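Local coordinates for protein glycosaminoglycan xylosylkinase (PDB 5XOM) that probably phosphorylates xylose in the glycosaminoglycan-protein linkage region, as a member of the Fam20 kinase family, at residues A85-M97 with F186-A199. Sequence-based numbering, arbitrary orientation.
Sequences ATTGYKGTQLKAM and FYGKCLYCNRKEPA
Leu94 packs its two methyls against the start of the 186-199 loop and against the strand residue that closes it. With CG anti to the backbone N (chi1 173°), the branch reaches across to the loop. CD1 sits 3.6 Å from CE2 of Phe186, obliquely to that ring, and 3.5 Å from CA of Gly188. CD2 lies 3.9 Å from CB of Ala199. Nearer the backbone, CB of Leu94 touches SG of Cys193 at 3.8 Å, one half of the Cys190-Cys193 disulfide. Cut back to an alanine here, the side chain would probably leave a gap between Phe186, Gly188 and Ala199, while the CB contact with the disulfide would remain.

Further out, Lys189 makes a CH-pi contact through CB, which lies over one face of the Tyr89 ring, 4.2 Å from the centroid and 26° off the ring normal; its CD packs separately against the Tyr89 hydroxyl. The one hydrogen bond between the segments is backbone to backbone, Leu191 N to Gly91 O (3.1 Å, 164° at the hydrogen). Thr92 OG1 meets the edge of the Tyr192 ring, 3.2 Å from CD2. Within the hairpin connection, Thr87 OG1 donates to Lys95 O at 2.7 Å, tying its two arms together.

Phe186 also meets Phe176 of strand 176-178 and Met206 of strand 205-212. The arrangement is a beta-hairpin loop, joining antiparallel strands 82-86 and 96-100, docked on a disulfide-closed type I turn at the edge of the five-stranded N-lobe sheet of a kinase fold; by topology, this loop probably corresponds to the glycine-rich loop of protein kinases.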
ATOM      1  N   ALA A  85     -27.384  13.120 -11.399  1.00 29.60           N
ATOM      2  CA  ALA A  85     -27.087  14.298 -10.597  1.00 27.68           C
ATOM      3  C   ALA A  85     -28.363  14.791  -9.931  1.00 30.31           C
ATOM      4  O   ALA A  85     -29.415  14.854 -10.570  1.00 31.88           O
ATOM      5  CB  ALA A  85     -26.472  15.420 -11.449  1.00 23.86           C
ATOM      6  N   THR A  86     -28.269  15.129  -8.644  1.00 33.13           N
ATOM      7  CA  THR A  86     -29.413  15.655  -7.913  1.00 32.34           C
ATOM      8  C   THR A  86     -28.942  16.574  -6.792  1.00 31.27           C
ATOM      9  O   THR A  86     -27.750  16.851  -6.640  1.00 31.15           O
ATOM     10  CB  THR A  86     -30.289  14.527  -7.359  1.00 36.12           C
ATOM     11  OG1 THR A  86     -31.459  15.095  -6.752  1.00 46.14           O
ATOM     12  CG2 THR A  86     -29.532  13.714  -6.333  1.00 25.96           C
ATOM     13  N   THR A  87     -29.909  17.057  -6.014  1.00 33.22           N
ATOM     14  CA  THR A  87     -29.659  17.944  -4.890  1.00 38.13           C
ATOM     15  C   THR A  87     -30.812  17.786  -3.907  1.00 45.95           C
ATOM     16  O   THR A  87     -31.888  17.301  -4.266  1.00 44.90           O
ATOM     17  CB  THR A  87     -29.524  19.399  -5.352  1.00 48.19           C
ATOM     18  OG1 THR A  87     -28.942  20.181  -4.308  1.00 67.17           O
ATOM     19  CG2 THR A  87     -30.896  19.980  -5.715  1.00 32.14           C
ATOM     20  N   GLY A  88     -30.585  18.188  -2.652  1.00 50.87           N
ATOM     21  CA  GLY A  88     -31.503  17.888  -1.574  1.00 51.60           C
ATOM     22  C   GLY A  88     -32.057  19.121  -0.873  1.00 63.11           C
ATOM     23  O   GLY A  88     -31.534  20.235  -0.993  1.00 63.72           O
ATOM     24  N   TYR A  89     -33.126  18.891  -0.104  1.00 68.89           N
ATOM     25  CA  TYR A  89     -33.748  19.938   0.697  1.00 67.12           C
ATOM     26  C   TYR A  89     -33.095  20.078   2.062  1.00 61.59           C
ATOM     27  O   TYR A  89     -33.217  21.132   2.697  1.00 51.65           O
ATOM     28  CB  TYR A  89     -35.244  19.657   0.890  1.00 69.86           C
ATOM     29  CG  TYR A  89     -36.105  19.855  -0.341  1.00 78.01           C
ATOM     30  CD1 TYR A  89     -36.645  21.100  -0.643  1.00 83.21           C
ATOM     31  CD2 TYR A  89     -36.403  18.790  -1.184  1.00 78.47           C
ATOM     32  CE1 TYR A  89     -37.445  21.285  -1.761  1.00 88.06           C
ATOM     33  CE2 TYR A  89     -37.201  18.964  -2.305  1.00 79.46           C
ATOM     34  CZ  TYR A  89     -37.719  20.213  -2.589  1.00 88.08           C
ATOM     35  OH  TYR A  89     -38.513  20.386  -3.704  1.00 90.21           O
ATOM     36  N   LYS A  90     -32.415  19.034   2.516  1.00 71.74           N
ATOM     37  CA  LYS A  90     -31.777  19.016   3.820  1.00 74.15           C
ATOM     38  C   LYS A  90     -30.439  19.745   3.774  1.00 74.06           C
ATOM     39  O   LYS A  90     -29.764  19.796   2.742  1.00 74.38           O
ATOM     40  CB  LYS A  90     -31.566  17.575   4.290  1.00 72.63           C
ATOM     41  CG  LYS A  90     -30.652  16.728   3.387  1.00 77.60           C
ATOM     42  CD  LYS A  90     -31.380  16.144   2.173  1.00 75.31           C
ATOM     43  CE  LYS A  90     -30.429  15.358   1.284  1.00 76.27           C
ATOM     44  NZ  LYS A  90     -31.149  14.757   0.131  1.00 80.65           N
ATOM     45  N   GLY A  91     -30.057  20.309   4.910  1.00 67.98           N
ATOM     46  CA  GLY A  91     -28.763  20.940   5.044  1.00 63.52           C
ATOM     47  C   GLY A  91     -28.828  22.449   4.892  1.00 66.67           C
ATOM     48  O   GLY A  91     -29.859  23.043   4.568  1.00 68.80           O
ATOM     49  N   THR A  92     -27.676  23.062   5.143  1.00 67.63           N
ATOM     50  CA  THR A  92     -27.514  24.503   5.114  1.00 62.68           C
ATOM     51  C   THR A  92     -26.759  24.998   3.891  1.00 54.12           C
ATOM     52  O   THR A  92     -26.814  26.195   3.590  1.00 60.50           O
ATOM     53  CB  THR A  92     -26.750  24.948   6.366  1.00 69.12           C
ATOM     54  OG1 THR A  92     -26.277  26.291   6.199  1.00 75.63           O
ATOM     55  CG2 THR A  92     -25.556  24.022   6.600  1.00 65.73           C
ATOM     56  N   GLN A  93     -26.076  24.107   3.182  1.00 42.85           N
ATOM     57  CA  GLN A  93     -25.095  24.480   2.175  1.00 38.79           C
ATOM     58  C   GLN A  93     -25.527  24.024   0.790  1.00 32.25           C
ATOM     59  O   GLN A  93     -26.110  22.946   0.631  1.00 33.99           O
ATOM     60  CB  GLN A  93     -23.730  23.900   2.528  1.00 38.20           C
ATOM     61  CG  GLN A  93     -23.164  24.495   3.805  1.00 44.49           C
ATOM     62  CD  GLN A  93     -23.033  26.005   3.731  1.00 57.10           C
ATOM     63  OE1 GLN A  93     -22.503  26.548   2.762  1.00 65.74           O
ATOM     64  NE2 GLN A  93     -23.529  26.694   4.754  1.00 58.20           N
ATOM     65  N   LEU A  94     -25.227  24.843  -0.215  1.00 28.35           N
ATOM     66  CA  LEU A  94     -25.522  24.459  -1.588  1.00 22.26           C
ATOM     67  C   LEU A  94     -24.509  23.418  -2.044  1.00 23.32           C
ATOM     68  O   LEU A  94     -23.296  23.626  -1.932  1.00 28.54           O
ATOM     69  CB  LEU A  94     -25.495  25.680  -2.504  1.00 22.35           C
ATOM     70  CG  LEU A  94     -25.627  25.398  -3.999  1.00 35.97           C
ATOM     71  CD1 LEU A  94     -26.893  24.601  -4.254  1.00 38.73           C
ATOM     72  CD2 LEU A  94     -25.669  26.714  -4.771  1.00 33.39           C
ATOM     73  N   LYS A  95     -25.009  22.286  -2.523  1.00 21.19           N
ATOM     74  CA  LYS A  95     -24.171  21.225  -3.064  1.00 33.25           C
ATOM     75  C   LYS A  95     -25.027  20.378  -3.995  1.00 30.05           C
ATOM     76  O   LYS A  95     -26.240  20.569  -4.097  1.00 32.24           O
ATOM     77  CB  LYS A  95     -23.558  20.372  -1.951  1.00 37.23           C
ATOM     78  CG  LYS A  95     -24.579  19.564  -1.165  1.00 44.22           C
ATOM     79  CD  LYS A  95     -23.963  19.020   0.119  1.00 54.01           C
ATOM     80  CE  LYS A  95     -24.974  18.241   0.946  1.00 59.03           C
ATOM     81  NZ  LYS A  95     -24.376  17.785   2.234  1.00 63.20           N
ATOM     82  N   ALA A  96     -24.383  19.424  -4.654  1.00 29.62           N
ATOM     83  CA  ALA A  96     -25.058  18.458  -5.500  1.00 28.73           C
ATOM     84  C   ALA A  96     -24.526  17.071  -5.169  1.00 29.63           C
ATOM     85  O   ALA A  96     -23.519  16.918  -4.471  1.00 26.49           O
ATOM     86  CB  ALA A  96     -24.867  18.768  -6.992  1.00 23.85           C
ATOM     87  N   MET A  97     -25.215  16.052  -5.663  1.00 26.21           N
ATOM     88  CA  MET A  97     -24.785  14.671  -5.499  1.00 27.44           C
ATOM     89  C   MET A  97     -24.673  14.054  -6.891  1.00 27.79           C
ATOM     90  O   MET A  97     -25.625  14.119  -7.674  1.00 31.75           O
ATOM     91  CB  MET A  97     -25.777  13.925  -4.595  1.00 24.38           C
ATOM     92  CG  MET A  97     -25.394  12.524  -4.132  1.00 36.09           C
ATOM     93  SD  MET A  97     -25.120  11.288  -5.418  1.00 40.66           S
ATOM     94  CE  MET A  97     -26.735  10.548  -5.551  1.00 27.29           C
ATOM     95  N   PHE A 186     -26.452  27.297 -10.768  1.00 30.52           N
ATOM     96  CA  PHE A 186     -27.582  26.677 -10.088  1.00 30.85           C
ATOM     97  C   PHE A 186     -27.559  27.088  -8.621  1.00 29.41           C
ATOM     98  O   PHE A 186     -26.503  27.418  -8.075  1.00 28.60           O
ATOM     99  CB  PHE A 186     -27.606  25.141 -10.245  1.00 27.26           C
ATOM    100  CG  PHE A 186     -26.565  24.401  -9.438  1.00 26.69           C
ATOM    101  CD1 PHE A 186     -25.293  24.162  -9.950  1.00 30.10           C
ATOM    102  CD2 PHE A 186     -26.883  23.894  -8.186  1.00 26.93           C
ATOM    103  CE1 PHE A 186     -24.346  23.460  -9.210  1.00 30.57           C
ATOM    104  CE2 PHE A 186     -25.947  23.192  -7.439  1.00 29.32           C
ATOM    105  CZ  PHE A 186     -24.675  22.975  -7.952  1.00 27.93           C
ATOM    106  N   TYR A 187     -28.742  27.108  -7.994  1.00 30.27           N
ATOM    107  CA  TYR A 187     -28.861  27.569  -6.615  1.00 26.48           C
ATOM    108  C   TYR A 187     -29.415  26.548  -5.624  1.00 30.45           C
ATOM    109  O   TYR A 187     -29.466  26.856  -4.430  1.00 35.76           O
ATOM    110  CB  TYR A 187     -29.708  28.848  -6.547  1.00 28.44           C
ATOM    111  CG  TYR A 187     -31.134  28.720  -7.024  1.00 34.47           C
ATOM    112  CD1 TYR A 187     -32.135  28.264  -6.172  1.00 40.17           C
ATOM    113  CD2 TYR A 187     -31.493  29.100  -8.313  1.00 35.31           C
ATOM    114  CE1 TYR A 187     -33.448  28.163  -6.599  1.00 40.68           C
ATOM    115  CE2 TYR A 187     -32.801  29.003  -8.750  1.00 36.66           C
ATOM    116  CZ  TYR A 187     -33.776  28.534  -7.889  1.00 44.55           C
ATOM    117  OH  TYR A 187     -35.082  28.434  -8.321  1.00 44.78           O
ATOM    118  N   GLY A 188     -29.833  25.357  -6.065  1.00 30.43           N
ATOM    119  CA  GLY A 188     -30.217  24.282  -5.147  1.00 28.96           C
ATOM    120  C   GLY A 188     -31.527  24.525  -4.403  1.00 40.04           C
ATOM    121  O   GLY A 188     -32.264  25.477  -4.663  1.00 44.86           O
ATOM    122  N   LYS A 189     -31.814  23.615  -3.455  1.00 52.07           N
ATOM    123  CA  LYS A 189     -33.044  23.682  -2.669  1.00 55.07           C
ATOM    124  C   LYS A 189     -32.828  23.503  -1.167  1.00 59.07           C
ATOM    125  O   LYS A 189     -33.771  23.145  -0.451  1.00 69.06           O
ATOM    126  CB  LYS A 189     -34.054  22.653  -3.180  1.00 50.18           C
ATOM    127  CG  LYS A 189     -34.558  22.976  -4.567  1.00 56.72           C
ATOM    128  CD  LYS A 189     -35.551  21.957  -5.072  1.00 60.67           C
ATOM    129  CE  LYS A 189     -36.135  22.436  -6.385  1.00 59.91           C
ATOM    130  NZ  LYS A 189     -36.791  23.765  -6.178  1.00 63.54           N
ATOM    131  N   CYS A 190     -31.619  23.757  -0.672  1.00 48.83           N
ATOM    132  CA  CYS A 190     -31.300  23.648   0.748  1.00 47.82           C
ATOM    133  C   CYS A 190     -31.959  24.789   1.530  1.00 52.55           C
ATOM    134  O   CYS A 190     -32.610  25.671   0.966  1.00 49.05           O
ATOM    135  CB  CYS A 190     -29.787  23.642   0.932  1.00 41.15           C
ATOM    136  SG  CYS A 190     -29.047  25.282   0.772  1.00 53.49           S
ATOM    137  N   LEU A 191     -31.785  24.769   2.859  1.00 55.14           N
ATOM    138  CA  LEU A 191     -32.491  25.717   3.726  1.00 56.89           C
ATOM    139  C   LEU A 191     -32.203  27.162   3.337  1.00 54.76           C
ATOM    140  O   LEU A 191     -33.120  27.987   3.246  1.00 54.06           O
ATOM    141  CB  LEU A 191     -32.108  25.511   5.188  1.00 66.35           C
ATOM    142  CG  LEU A 191     -32.508  24.244   5.929  1.00 72.35           C
ATOM    143  CD1 LEU A 191     -31.844  24.240   7.311  1.00 73.51           C
ATOM    144  CD2 LEU A 191     -34.036  24.102   6.001  1.00 63.52           C
ATOM    145  N   TYR A 192     -30.931  27.500   3.128  1.00 54.43           N
ATOM    146  CA  TYR A 192     -30.556  28.865   2.779  1.00 59.02           C
ATOM    147  C   TYR A 192     -30.361  29.043   1.286  1.00 57.17           C
ATOM    148  O   TYR A 192     -29.958  30.124   0.847  1.00 52.73           O
ATOM    149  CB  TYR A 192     -29.272  29.259   3.509  1.00 64.14           C
ATOM    150  CG  TYR A 192     -29.387  29.155   5.010  1.00 78.32           C
ATOM    151  CD1 TYR A 192     -30.535  29.552   5.659  1.00 80.00           C
ATOM    152  CD2 TYR A 192     -28.355  28.652   5.773  1.00 82.62           C
ATOM    153  CE1 TYR A 192     -30.653  29.452   7.033  1.00 81.99           C
ATOM    154  CE2 TYR A 192     -28.470  28.548   7.155  1.00 85.14           C
ATOM    155  CZ  TYR A 192     -29.620  28.950   7.779  1.00 86.02           C
ATOM    156  OH  TYR A 192     -29.742  28.850   9.152  1.00 90.61           O
ATOM    157  N   CYS A 193     -30.679  28.021   0.499  1.00 49.99           N
ATOM    158  CA  CYS A 193     -30.504  28.105  -0.939  1.00 41.42           C
ATOM    159  C   CYS A 193     -31.575  29.009  -1.537  1.00 42.23           C
ATOM    160  O   CYS A 193     -32.760  28.885  -1.211  1.00 47.76           O
ATOM    161  CB  CYS A 193     -30.561  26.704  -1.543  1.00 31.24           C
ATOM    162  SG  CYS A 193     -29.066  25.712  -1.233  1.00 41.31           S
ATOM    163  N   ASN A 194     -31.156  29.939  -2.389  1.00 38.61           N
ATOM    164  CA  ASN A 194     -32.110  30.794  -3.081  1.00 36.43           C
ATOM    165  C   ASN A 194     -31.472  31.366  -4.336  1.00 38.32           C
ATOM    166  O   ASN A 194     -30.247  31.401  -4.485  1.00 35.54           O
ATOM    167  CB  ASN A 194     -32.627  31.924  -2.183  1.00 37.68           C
ATOM    168  CG  ASN A 194     -31.547  32.902  -1.809  1.00 39.86           C
ATOM    169  OD1 ASN A 194     -31.279  33.856  -2.538  1.00 50.55           O
ATOM    170  ND2 ASN A 194     -30.915  32.674  -0.665  1.00 34.45           N
ATOM    171  N   ARG A 195     -32.349  31.849  -5.219  1.00 33.74           N
ATOM    172  CA  ARG A 195     -31.971  32.299  -6.552  1.00 34.87           C
ATOM    173  C   ARG A 195     -30.973  33.455  -6.520  1.00 33.98           C
ATOM    174  O   ARG A 195     -30.205  33.637  -7.472  1.00 40.23           O
ATOM    175  CB  ARG A 195     -33.244  32.684  -7.310  1.00 47.73           C
ATOM    176  CG  ARG A 195     -33.069  33.523  -8.554  1.00 60.95           C
ATOM    177  CD  ARG A 195     -34.424  33.787  -9.195  1.00 77.27           C
ATOM    178  NE  ARG A 195     -34.356  33.849 -10.650  1.00 88.29           N
ATOM    179  CZ  ARG A 195     -34.793  32.884 -11.454  1.00 91.33           C
ATOM    180  NH1 ARG A 195     -35.350  31.795 -10.938  1.00 91.15           N
ATOM    181  NH2 ARG A 195     -34.692  33.013 -12.770  1.00 90.27           N
ATOM    182  N   LYS A 196     -30.954  34.244  -5.451  1.00 32.28           N
ATOM    183  CA  LYS A 196     -30.011  35.357  -5.410  1.00 37.62           C
ATOM    184  C   LYS A 196     -28.616  34.944  -4.958  1.00 36.31           C
ATOM    185  O   LYS A 196     -27.697  35.767  -5.017  1.00 35.25           O
ATOM    186  CB  LYS A 196     -30.525  36.451  -4.475  1.00 43.58           C
ATOM    187  CG  LYS A 196     -31.750  37.216  -4.952  1.00 51.42           C
ATOM    188  CD  LYS A 196     -32.539  37.739  -3.755  1.00 62.29           C
ATOM    189  CE  LYS A 196     -32.892  39.214  -3.907  1.00 70.22           C
ATOM    190  NZ  LYS A 196     -33.531  39.531  -5.212  1.00 75.11           N
ATOM    191  N   GLU A 197     -28.427  33.694  -4.537  1.00 33.20           N
ATOM    192  CA  GLU A 197     -27.122  33.193  -4.098  1.00 35.98           C
ATOM    193  C   GLU A 197     -26.763  31.923  -4.859  1.00 35.22           C
ATOM    194  O   GLU A 197     -26.663  30.837  -4.278  1.00 31.15           O
ATOM    195  CB  GLU A 197     -27.131  32.944  -2.592  1.00 40.89           C
ATOM    196  CG  GLU A 197     -27.330  34.211  -1.761  1.00 44.37           C
ATOM    197  CD  GLU A 197     -27.430  33.919  -0.277  1.00 46.87           C
ATOM    198  OE1 GLU A 197     -28.546  34.012   0.273  1.00 55.23           O
ATOM    199  OE2 GLU A 197     -26.398  33.576   0.334  1.00 45.83           O
ATOM    200  N   PRO A 198     -26.571  32.018  -6.172  1.00 29.51           N
ATOM    201  CA  PRO A 198     -26.232  30.828  -6.951  1.00 34.88           C
ATOM    202  C   PRO A 198     -24.736  30.551  -6.932  1.00 31.03           C
ATOM    203  O   PRO A 198     -23.913  31.430  -6.663  1.00 31.34           O
ATOM    204  CB  PRO A 198     -26.695  31.207  -8.363  1.00 29.51           C
ATOM    205  CG  PRO A 198     -26.427  32.688  -8.424  1.00 27.46           C
ATOM    206  CD  PRO A 198     -26.647  33.222  -7.026  1.00 26.20           C
ATOM    207  N   ALA A 199     -24.403  29.299  -7.228  1.00 28.80           N
ATOM    208  CA  ALA A 199     -23.049  28.928  -7.618  1.00 23.48           C
ATOM    209  C   ALA A 199     -22.974  29.003  -9.135  1.00 29.55           C
ATOM    210  O   ALA A 199     -23.796  28.396  -9.828  1.00 25.94           O
ATOM    211  CB  ALA A 199     -22.698  27.518  -7.141  1.00 22.76           C
TER